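Local coordinates for beta-glucoside phosphorylase BglX (PDB 5VQE), which acts as a GH3-family beta-glucoside phosphorylase, probably cleaving beta-glucosides with phosphate by way of a covalent glucosyl-enzyme intermediate, at residues S240-Q245 / C286-Q291. Residues are numbered along the deposited sequence; the frame is centred on the assembly and turned at random.
Sequences SAHIRQ and CTDATQ. With G2F (2-deoxy-2-fluoro-alpha-D-glucopyranose), chain B.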
ATOM      1  N   SER A 240       1.688 -12.597  -4.509  1.00  8.91           N
ATOM      2  CA  SER A 240       3.024 -13.168  -4.388  1.00 11.20           C
ATOM      3  C   SER A 240       4.032 -12.225  -5.032  1.00  9.33           C
ATOM      4  O   SER A 240       3.967 -11.960  -6.239  1.00 10.48           O
ATOM      5  CB  SER A 240       3.066 -14.551  -5.041  1.00 11.21           C
ATOM      6  OG  SER A 240       4.318 -15.190  -4.804  1.00 11.92           O
ATOM      7  N   ALA A 241       4.956 -11.714  -4.235  1.00  9.47           N
ATOM      8  CA  ALA A 241       5.808 -10.613  -4.648  1.00 11.53           C
ATOM      9  C   ALA A 241       7.208 -11.117  -4.964  1.00 12.42           C
ATOM     10  O   ALA A 241       7.500 -12.311  -4.897  1.00 12.41           O
ATOM     11  CB  ALA A 241       5.827  -9.528  -3.573  1.00 13.63           C
ATOM     12  N   HIS A 242       8.082 -10.180  -5.314  1.00  9.07           N
ATOM     13  CA  HIS A 242       9.390 -10.519  -5.864  1.00  9.89           C
ATOM     14  C   HIS A 242      10.442 -10.566  -4.766  1.00 12.26           C
ATOM     15  O   HIS A 242      11.513  -9.966  -4.843  1.00 16.73           O
ATOM     16  CB  HIS A 242       9.746  -9.522  -6.955  1.00 11.97           C
ATOM     17  CG  HIS A 242       8.598  -9.215  -7.862  1.00 10.25           C
ATOM     18  ND1 HIS A 242       7.831 -10.199  -8.447  1.00 11.21           N
ATOM     19  CD2 HIS A 242       8.066  -8.033  -8.260  1.00 13.28           C
ATOM     20  CE1 HIS A 242       6.881  -9.637  -9.175  1.00 13.20           C
ATOM     21  NE2 HIS A 242       7.000  -8.324  -9.076  1.00 13.38           N
ATOM     22  N   ILE A 243      10.090 -11.298  -3.713  1.00 10.01           N
ATOM     23  CA  ILE A 243      10.873 -11.414  -2.493  1.00 12.03           C
ATOM     24  C   ILE A 243      11.227 -12.882  -2.313  1.00 11.98           C
ATOM     25  O   ILE A 243      10.358 -13.750  -2.430  1.00 10.85           O
ATOM     26  CB  ILE A 243      10.090 -10.893  -1.271  1.00 13.53           C
ATOM     27  CG1 ILE A 243       9.686  -9.422  -1.458  1.00 14.47           C
ATOM     28  CG2 ILE A 243      10.894 -11.078  -0.006  1.00 13.44           C
ATOM     29  CD1 ILE A 243       8.647  -8.935  -0.470  1.00 15.71           C
ATOM     30  N   ARG A 244      12.490 -13.157  -2.017  1.00 11.30           N
ATOM     31  CA  ARG A 244      12.929 -14.519  -1.733  1.00 13.90           C
ATOM     32  C   ARG A 244      12.861 -14.811  -0.238  1.00 14.07           C
ATOM     33  O   ARG A 244      12.989 -13.908   0.596  1.00 15.90           O
ATOM     34  CB  ARG A 244      14.359 -14.742  -2.230  1.00 14.62           C
ATOM     35  CG  ARG A 244      14.447 -14.937  -3.727  1.00 18.24           C
ATOM     36  CD  ARG A 244      15.876 -14.881  -4.223  1.00 23.08           C
ATOM     37  NE  ARG A 244      16.376 -13.517  -4.274  1.00 26.17           N
ATOM     38  CZ  ARG A 244      17.623 -13.191  -4.600  1.00 33.69           C
ATOM     39  NH1 ARG A 244      18.504 -14.138  -4.905  1.00 38.46           N
ATOM     40  NH2 ARG A 244      17.991 -11.918  -4.623  1.00 29.93           N
ATOM     41  N   GLN A 245      12.648 -16.089   0.091  1.00 13.16           N
ATOM     42  CA  GLN A 245      12.796 -16.601   1.457  1.00 14.10           C
ATOM     43  C   GLN A 245      13.628 -17.868   1.328  1.00 12.85           C
ATOM     44  O   GLN A 245      13.092 -18.986   1.283  1.00 13.35           O
ATOM     45  CB  GLN A 245      11.450 -16.868   2.132  1.00 13.45           C
ATOM     46  CG  GLN A 245      11.400 -16.474   3.604  1.00 13.94           C
ATOM     47  CD  GLN A 245      12.552 -17.050   4.431  1.00 16.62           C
ATOM     48  OE1 GLN A 245      13.180 -18.037   4.038  1.00 17.13           O
ATOM     49  NE2 GLN A 245      12.818 -16.442   5.593  1.00 14.24           N
ATOM     50  N   CYS A 286      -2.152 -13.853  -7.124  1.00  9.85           N
ATOM     51  CA  CYS A 286      -1.676 -13.015  -8.217  1.00  9.13           C
ATOM     52  C   CYS A 286      -0.249 -12.580  -7.924  1.00 10.59           C
ATOM     53  O   CYS A 286       0.181 -12.540  -6.767  1.00 11.51           O
ATOM     54  CB  CYS A 286      -2.574 -11.793  -8.443  1.00 13.52           C
ATOM     55  SG  CYS A 286      -2.609 -10.597  -7.088  1.00 13.40           S
ATOM     56  N   THR A 287       0.496 -12.286  -8.982  1.00 11.43           N
ATOM     57  CA  THR A 287       1.839 -11.769  -8.792  1.00  9.19           C
ATOM     58  C   THR A 287       1.783 -10.276  -8.495  1.00  9.58           C
ATOM     59  O   THR A 287       0.793  -9.592  -8.771  1.00 11.75           O
ATOM     60  CB  THR A 287       2.725 -12.016 -10.017  1.00 11.57           C
ATOM     61  OG1 THR A 287       2.325 -11.174 -11.103  1.00 10.81           O
ATOM     62  CG2 THR A 287       2.648 -13.472 -10.481  1.00 12.43           C
ATOM     63  N   ASP A 288       2.850  -9.783  -7.882  1.00 11.08           N
ATOM     64  CA  ASP A 288       3.100  -8.357  -7.911  1.00 13.19           C
ATOM     65  C   ASP A 288       3.490  -7.966  -9.332  1.00 10.96           C
ATOM     66  O   ASP A 288       3.816  -8.820 -10.164  1.00 12.92           O
ATOM     67  CB  ASP A 288       4.193  -7.989  -6.912  1.00 13.01           C
ATOM     68  CG  ASP A 288       4.298  -6.498  -6.687  1.00 18.89           C
ATOM     69  OD1 ASP A 288       3.264  -5.783  -6.835  1.00 14.16           O
ATOM     70  OD2 ASP A 288       5.420  -6.081  -6.358  1.00 18.36           O
ATOM     71  N   ALA A 289       3.431  -6.663  -9.610  1.00 11.79           N
ATOM     72  CA  ALA A 289       3.639  -6.145 -10.963  1.00 12.76           C
ATOM     73  C   ALA A 289       4.893  -6.729 -11.608  1.00 12.13           C
ATOM     74  O   ALA A 289       5.992  -6.650 -11.045  1.00 12.38           O
ATOM     75  CB  ALA A 289       3.732  -4.616 -10.913  1.00 15.72           C
ATOM     76  N   THR A 290       4.731  -7.298 -12.809  1.00 11.79           N
ATOM     77  CA  THR A 290       5.788  -8.093 -13.432  1.00 10.62           C
ATOM     78  C   THR A 290       6.842  -7.264 -14.153  1.00 13.25           C
ATOM     79  O   THR A 290       7.823  -7.840 -14.635  1.00 11.83           O
ATOM     80  CB  THR A 290       5.207  -9.093 -14.434  1.00 12.82           C
ATOM     81  OG1 THR A 290       4.762  -8.397 -15.603  1.00 12.60           O
ATOM     82  CG2 THR A 290       4.047  -9.894 -13.823  1.00 15.48           C
ATOM     83  N   GLN A 291       6.689  -5.948 -14.256  1.00 13.83           N
ATOM     84  CA  GLN A 291       7.727  -5.150 -14.892  1.00 15.47           C
ATOM     85  C   GLN A 291       8.774  -4.685 -13.898  1.00 18.11           C
ATOM     86  O   GLN A 291       9.735  -4.011 -14.282  1.00 18.87           O
ATOM     87  CB  GLN A 291       7.116  -3.949 -15.627  1.00 16.91           C
ATOM     88  CG  GLN A 291       6.876  -2.700 -14.799  1.00 21.70           C
ATOM     89  CD  GLN A 291       5.757  -2.854 -13.794  1.00 22.42           C
ATOM     90  OE1 GLN A 291       4.878  -3.708 -13.952  1.00 16.92           O
ATOM     91  NE2 GLN A 291       5.775  -2.019 -12.750  1.00 26.46           N
TER
HETATM   92  C1  G2F B 601       3.436  -4.393  -6.890  1.00 13.43           C
HETATM   93  C2  G2F B 601       3.431  -3.760  -5.461  1.00 16.96           C
HETATM   94  C3  G2F B 601       2.020  -3.988  -4.841  1.00 11.41           C
HETATM   95  C4  G2F B 601       0.950  -3.403  -5.813  1.00 13.57           C
HETATM   96  C5  G2F B 601       1.112  -4.111  -7.201  1.00 12.95           C
HETATM   97  C6  G2F B 601       0.102  -3.511  -8.258  1.00 13.96           C
HETATM   98  O3  G2F B 601       1.943  -3.221  -3.668  1.00 11.73           O
HETATM   99  O4  G2F B 601      -0.310  -3.768  -5.315  1.00  9.24           O
HETATM  100  O5  G2F B 601       2.416  -3.844  -7.688  1.00 12.31           O
HETATM  101  O6  G2F B 601       0.247  -2.119  -8.268  1.00 14.50           O
HETATM  102  F2  G2F B 601       4.354  -4.367  -4.683  1.00 13.36           F
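Ser240 and Thr287 pair as a parallel beta bridge at the C-terminal mouth of the TIM-barrel domain of this GH3 enzyme, where strand 284-287 ends beside the broken middle of strand 237-244 and the loop that follows it carries the sugar. Two backbone hydrogen bonds make the pairing: Ser240 N donates to Cys286 O at 2.7 Å, and Asp288 N donates to Ser240 O at 2.9 Å. The same Ser240 carbonyl also receives a CA-H...O contact from Thr287. Beyond the bridge, apolar packing is slight, with Ala241 CB resting 4.0 Å from Asp288 CB.

A side-chain bond carries the contact on into the loop. With CG anti to its own carbonyl carbon (chi1 -43°), His242 reaches over so that NE2 donates to Ala289 O at 2.8 Å, with the donor well above the carbonyl plane and the N-H...O angle 149°. Asp288 O also lies at the edge of the imidazole, near CE1, while ND1 is hydrogen-bonded to Ser265 OG, so both ring nitrogens are engaged and the ring's rotation is fixed. A leucine in place of His242 would probably leave Ala289 O and Ser265 OG without this common partner and let the loop after Asp288 shift.

That loop holds the covalent site. Asp288 is bonded to the 2-fluoro sugar, as expected of the catalytic nucleophile, and the plane of its carboxyl group, now esterified to the sugar, lies 25° from that of the His242 ring. Asn92, Arg163, Lys193 and His194 hydrogen-bond the sugar from other parts of the pocket. Ala289 N gives a weak hydrogen bond to Asp288 OD1 (2.9 Å), the oxygen that is joined to C1 of the sugar at 1.4 Å.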